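Local coordinates for putative sulfatase yidJ (Bacteroides fragilis, PDB 2QZU), which probably hydrolyses sulfate esters as a metal-dependent enzyme of the sulfatase family, at residues E108-K121 / C158-I170. Sequence-based numbering, arbitrary orientation.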
loop_
_atom_site.group_PDB
_atom_site.type_symbol
_atom_site.label_atom_id
_atom_site.label_comp_id
_atom_site.label_asym_id
_atom_site.label_seq_id
_atom_site.Cartn_x
_atom_site.Cartn_y
_atom_site.Cartn_z
ATOM N N GLU A 108 26.690 -7.647 1.728
ATOM C CA GLU A 108 26.827 -6.192 1.757
ATOM C C GLU A 108 28.160 -5.817 1.118
ATOM O O GLU A 108 29.037 -6.664 0.945
ATOM C CB GLU A 108 26.772 -5.650 3.197
ATOM C CG GLU A 108 27.944 -6.063 4.085
ATOM C CD GLU A 108 27.964 -5.337 5.432
ATOM O OE1 GLU A 108 27.018 -4.576 5.738
ATOM O OE2 GLU A 108 28.936 -5.533 6.190
ATOM N N LEU A 109 28.311 -4.547 0.764
ATOM C CA LEU A 109 29.547 -4.077 0.153
ATOM C C LEU A 109 30.658 -4.139 1.196
ATOM O O LEU A 109 30.473 -3.713 2.331
ATOM C CB LEU A 109 29.375 -2.635 -0.333
ATOM C CG LEU A 109 30.549 -1.998 -1.079
ATOM C CD1 LEU A 109 30.837 -2.777 -2.354
ATOM C CD2 LEU A 109 30.212 -0.550 -1.413
ATOM N N SER A 110 31.810 -4.672 0.808
ATOM C CA SER A 110 32.933 -4.774 1.729
ATOM C C SER A 110 33.560 -3.403 1.956
ATOM O O SER A 110 33.744 -2.636 1.013
ATOM C CB SER A 110 33.990 -5.728 1.165
ATOM O OG SER A 110 35.112 -5.807 2.028
ATOM N N GLN A 111 33.879 -3.096 3.207
ATOM C CA GLN A 111 34.511 -1.821 3.522
ATOM C C GLN A 111 35.886 -1.771 2.850
ATOM O O GLN A 111 36.393 -0.696 2.530
ATOM C CB GLN A 111 34.657 -1.666 5.042
ATOM C CG GLN A 111 35.408 -0.416 5.478
ATOM C CD GLN A 111 35.449 -0.253 6.988
ATOM O OE1 GLN A 111 36.210 0.562 7.517
ATOM N NE2 GLN A 111 34.621 -1.020 7.690
ATOM N N ASN A 112 36.472 -2.945 2.623
ATOM C CA ASN A 112 37.788 -3.045 1.992
ATOM C C ASN A 112 37.749 -3.094 0.470
ATOM O O ASN A 112 38.794 -3.091 -0.179
ATOM C CB ASN A 112 38.530 -4.282 2.502
ATOM C CG ASN A 112 38.776 -4.238 3.993
ATOM O OD1 ASN A 112 39.326 -3.266 4.514
ATOM N ND2 ASN A 112 38.376 -5.295 4.691
ATOM N N ALA A 113 36.553 -3.152 -0.104
ATOM C CA ALA A 113 36.439 -3.198 -1.556
ATOM C C ALA A 113 36.922 -1.881 -2.156
ATOM O O ALA A 113 36.571 -0.803 -1.678
ATOM C CB ALA A 113 34.991 -3.457 -1.966
ATOM N N ARG A 114 37.744 -1.977 -3.195
ATOM C CA ARG A 114 38.263 -0.796 -3.874
ATOM C C ARG A 114 37.249 -0.407 -4.948
ATOM O O ARG A 114 37.242 -0.971 -6.044
ATOM C CB ARG A 114 39.614 -1.120 -4.515
ATOM C CG ARG A 114 40.251 0.024 -5.284
ATOM C CD ARG A 114 40.772 1.097 -4.361
ATOM N NE ARG A 114 41.499 2.138 -5.086
ATOM C CZ ARG A 114 41.949 3.251 -4.520
ATOM N NH1 ARG A 114 41.745 3.456 -3.226
ATOM N NH2 ARG A 114 42.592 4.160 -5.240
ATOM N N CYS A 115 36.391 0.552 -4.628
ATOM C CA CYS A 115 35.359 0.995 -5.563
ATOM C C CYS A 115 35.813 2.173 -6.419
ATOM O O CYS A 115 36.769 2.863 -6.070
ATOM C CB CYS A 115 34.095 1.355 -4.784
ATOM S SG CYS A 115 33.455 -0.051 -3.834
ATOM N N TRP A 116 35.125 2.416 -7.534
ATOM C CA TRP A 116 35.523 3.520 -8.405
ATOM C C TRP A 116 35.465 4.864 -7.697
ATOM O O TRP A 116 36.211 5.781 -8.046
ATOM C CB TRP A 116 34.679 3.574 -9.689
ATOM C CG TRP A 116 33.194 3.692 -9.490
ATOM C CD1 TRP A 116 32.295 2.665 -9.406
ATOM C CD2 TRP A 116 32.434 4.901 -9.378
ATOM N NE1 TRP A 116 31.022 3.161 -9.255
ATOM C CE2 TRP A 116 31.077 4.531 -9.234
ATOM C CE3 TRP A 116 32.766 6.264 -9.386
ATOM C CZ2 TRP A 116 30.050 5.474 -9.099
ATOM C CZ3 TRP A 116 31.739 7.207 -9.252
ATOM C CH2 TRP A 116 30.399 6.802 -9.109
ATOM N N SER A 117 34.586 4.981 -6.707
ATOM C CA SER A 117 34.466 6.225 -5.965
ATOM C C SER A 117 35.719 6.446 -5.114
ATOM O O SER A 117 36.138 7.584 -4.907
ATOM C CB SER A 117 33.206 6.212 -5.092
ATOM O OG SER A 117 33.166 5.074 -4.249
ATOM N N ASP A 118 36.320 5.355 -4.639
ATOM C CA ASP A 118 37.547 5.443 -3.835
ATOM C C ASP A 118 38.672 5.947 -4.730
ATOM O O ASP A 118 39.525 6.727 -4.304
ATOM C CB ASP A 118 37.950 4.068 -3.283
ATOM C CG ASP A 118 37.001 3.556 -2.212
ATOM O OD1 ASP A 118 36.826 4.248 -1.186
ATOM O OD2 ASP A 118 36.441 2.451 -2.394
ATOM N N VAL A 119 38.672 5.475 -5.972
ATOM C CA VAL A 119 39.679 5.870 -6.947
ATOM C C VAL A 119 39.571 7.369 -7.252
ATOM O O VAL A 119 40.565 8.095 -7.178
ATOM C CB VAL A 119 39.526 5.060 -8.255
ATOM C CG1 VAL A 119 40.453 5.613 -9.331
ATOM C CG2 VAL A 119 39.840 3.589 -7.993
ATOM N N LEU A 120 38.371 7.832 -7.584
ATOM C CA LEU A 120 38.184 9.246 -7.894
ATOM C C LEU A 120 38.506 10.139 -6.701
ATOM O O LEU A 120 39.041 11.236 -6.870
ATOM C CB LEU A 120 36.759 9.504 -8.389
ATOM C CG LEU A 120 36.446 8.898 -9.758
ATOM C CD1 LEU A 120 35.004 9.209 -10.135
ATOM C CD2 LEU A 120 37.401 9.464 -10.806
ATOM N N LYS A 121 38.187 9.671 -5.494
ATOM C CA LYS A 121 38.490 10.453 -4.305
ATOM C C LYS A 121 40.008 10.591 -4.207
ATOM O O LYS A 121 40.525 11.663 -3.893
ATOM C CB LYS A 121 37.977 9.767 -3.039
ATOM C CG LYS A 121 38.177 10.626 -1.791
ATOM C CD LYS A 121 38.051 9.817 -0.517
ATOM C CE LYS A 121 37.890 10.727 0.691
ATOM N NZ LYS A 121 38.994 11.719 0.801
ATOM N N CYS A 158 24.714 4.118 6.647
ATOM C CA CYS A 158 26.031 3.870 6.076
ATOM C C CYS A 158 26.987 4.794 6.815
ATOM O O CYS A 158 27.007 5.999 6.570
ATOM C CB CYS A 158 26.073 4.196 4.580
ATOM S SG CYS A 158 27.676 3.810 3.806
ATOM N N PRO A 159 27.772 4.246 7.754
ATOM C CA PRO A 159 28.718 5.075 8.506
ATOM C C PRO A 159 29.782 5.630 7.557
ATOM O O PRO A 159 30.030 5.060 6.495
ATOM C CB PRO A 159 29.288 4.098 9.537
ATOM C CG PRO A 159 29.241 2.785 8.816
ATOM C CD PRO A 159 27.889 2.826 8.133
ATOM N N PRO A 160 30.423 6.747 7.928
ATOM C CA PRO A 160 31.452 7.351 7.074
ATOM C C PRO A 160 32.512 6.403 6.508
ATOM O O PRO A 160 32.878 6.509 5.333
ATOM C CB PRO A 160 32.056 8.424 7.979
ATOM C CG PRO A 160 30.869 8.871 8.780
ATOM C CD PRO A 160 30.228 7.546 9.153
ATOM N N GLU A 161 32.999 5.476 7.328
ATOM C CA GLU A 161 34.033 4.554 6.873
ATOM C C GLU A 161 33.552 3.535 5.838
ATOM O O GLU A 161 34.359 2.791 5.275
ATOM C CB GLU A 161 34.675 3.824 8.065
ATOM C CG GLU A 161 33.779 2.804 8.750
ATOM C CD GLU A 161 32.897 3.409 9.825
ATOM O OE1 GLU A 161 32.709 4.647 9.833
ATOM O OE2 GLU A 161 32.382 2.637 10.661
ATOM N N ARG A 162 32.244 3.500 5.585
ATOM C CA ARG A 162 31.694 2.582 4.585
ATOM C C ARG A 162 31.133 3.339 3.376
ATOM O O ARG A 162 30.410 2.769 2.559
ATOM C CB ARG A 162 30.595 1.703 5.198
ATOM C CG ARG A 162 31.120 0.553 6.068
ATOM C CD ARG A 162 29.984 -0.288 6.651
ATOM N NE ARG A 162 29.124 -0.865 5.620
ATOM C CZ ARG A 162 29.432 -1.935 4.895
ATOM N NH1 ARG A 162 30.586 -2.561 5.090
ATOM N NH2 ARG A 162 28.594 -2.368 3.959
ATOM N N ARG A 163 31.479 4.618 3.251
ATOM C CA ARG A 163 30.975 5.425 2.141
ATOM C C ARG A 163 31.878 5.466 0.911
ATOM O O ARG A 163 31.563 6.126 -0.073
ATOM C CB ARG A 163 30.681 6.849 2.625
ATOM C CG ARG A 163 29.543 6.888 3.621
ATOM C CD ARG A 163 29.272 8.275 4.173
ATOM N NE ARG A 163 28.309 8.188 5.265
ATOM C CZ ARG A 163 27.960 9.201 6.051
ATOM N NH1 ARG A 163 28.489 10.407 5.873
ATOM N NH2 ARG A 163 27.099 9.000 7.035
ATOM N N HIS A 164 32.999 4.758 0.981
ATOM C CA HIS A 164 33.933 4.673 -0.129
ATOM C C HIS A 164 34.284 5.987 -0.834
ATOM O O HIS A 164 34.273 6.070 -2.063
ATOM C CB HIS A 164 33.402 3.645 -1.132
ATOM C CG HIS A 164 33.372 2.254 -0.582
ATOM N ND1 HIS A 164 34.452 1.402 -0.655
ATOM C CD2 HIS A 164 32.430 1.605 0.145
ATOM C CE1 HIS A 164 34.181 0.290 0.005
ATOM N NE2 HIS A 164 32.959 0.389 0.499
ATOM N N GLY A 165 34.597 7.013 -0.050
ATOM C CA GLY A 165 34.991 8.281 -0.636
ATOM C C GLY A 165 33.930 9.341 -0.853
ATOM O O GLY A 165 34.265 10.491 -1.129
ATOM N N PHE A 166 32.660 8.974 -0.736
ATOM C CA PHE A 166 31.586 9.943 -0.930
ATOM C C PHE A 166 31.480 10.837 0.301
ATOM O O PHE A 166 30.756 10.521 1.246
ATOM C CB PHE A 166 30.260 9.214 -1.184
ATOM C CG PHE A 166 30.158 8.594 -2.555
ATOM C CD1 PHE A 166 30.094 9.396 -3.693
ATOM C CD2 PHE A 166 30.115 7.210 -2.711
ATOM C CE1 PHE A 166 29.985 8.828 -4.968
ATOM C CE2 PHE A 166 30.005 6.633 -3.978
ATOM C CZ PHE A 166 29.941 7.447 -5.109
ATOM N N ASP A 167 32.203 11.955 0.274
ATOM C CA ASP A 167 32.228 12.900 1.385
ATOM C C ASP A 167 30.913 13.638 1.617
ATOM O O ASP A 167 30.494 13.809 2.763
ATOM C CB ASP A 167 33.375 13.898 1.201
ATOM C CG ASP A 167 34.739 13.231 1.282
ATOM O OD1 ASP A 167 34.941 12.406 2.198
ATOM O OD2 ASP A 167 35.611 13.533 0.441
ATOM N N HIS A 168 30.272 14.091 0.545
ATOM C CA HIS A 168 28.980 14.764 0.670
ATOM C C HIS A 168 27.968 13.626 0.618
ATOM O O HIS A 168 27.894 12.900 -0.375
ATOM C CB HIS A 168 28.748 15.728 -0.490
ATOM C CG HIS A 168 27.448 16.461 -0.410
ATOM N ND1 HIS A 168 27.168 17.377 0.582
ATOM C CD2 HIS A 168 26.341 16.402 -1.189
ATOM C CE1 HIS A 168 25.949 17.852 0.408
ATOM N NE2 HIS A 168 25.425 17.277 -0.659
ATOM N N TRP A 169 27.185 13.483 1.683
ATOM C CA TRP A 169 26.246 12.376 1.793
ATOM C C TRP A 169 24.840 12.768 2.241
ATOM O O TRP A 169 24.657 13.329 3.316
ATOM C CB TRP A 169 26.850 11.366 2.780
ATOM C CG TRP A 169 26.195 10.015 2.873
ATOM C CD1 TRP A 169 25.279 9.605 3.803
ATOM C CD2 TRP A 169 26.473 8.875 2.055
ATOM N NE1 TRP A 169 24.981 8.272 3.618
ATOM C CE2 TRP A 169 25.698 7.801 2.547
ATOM C CE3 TRP A 169 27.307 8.652 0.949
ATOM C CZ2 TRP A 169 25.730 6.525 1.977
ATOM C CZ3 TRP A 169 27.340 7.381 0.381
ATOM C CH2 TRP A 169 26.556 6.334 0.897
ATOM N N ILE A 170 23.860 12.478 1.392
ATOM C CA ILE A 170 22.449 12.726 1.686
ATOM C C ILE A 170 21.800 11.479 1.109
ATOM O O ILE A 170 21.309 11.483 -0.021
ATOM C CB ILE A 170 21.916 13.971 0.960
ATOM C CG1 ILE A 170 22.726 15.199 1.384
ATOM C CG2 ILE A 170 20.442 14.171 1.295
ATOM C CD1 ILE A 170 22.408 16.450 0.596
HETATM O O HOH W 1 31.332 -0.746 2.363
HETATM O O HOH W 2 32.376 -2.830 7.461
#
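The imidazole of His164 carries Cys115 SG over one face, while Ser110 O, Asp118 OD2 and a water lie at its edge. His164 ND1 donates to the syn lone pair of Asp118 OD2 at 2.8 Å; the anti lone pair of the same oxygen takes Cys115 N, so two donors fix the carboxylate. The water joins His164 NE2 to Leu109 O. Over one face of the Arg162 guanidinium stacks the Glu108 carboxylate, planes 18° apart, a salt bridge of charges alone, since no N-H points at OE1, which also accepts from Ala137 N; the same water lies over the other face. Near the edge, Arg162 NH2 bonds Leu109 O at 2.8 Å and also pairs with Asp136. In this sulfatase domain of the alkaline phosphatase clan, the contact ties the start of helix 116-122 to the type I' turn Arg163-Phe166, which leads into edge strand 168-172 of the large mixed sheet. Ser117 OG, set between its backbone N and carbonyl carbon (chi1 54°), donates to His164 O at 2.6 Å. Phe166 turns its edge toward the face of Trp116, planes at 88°, and packs on Ser117 CB. Within the turn, Gly165 CA meets Lys121 CD at a tight 3.4 Å.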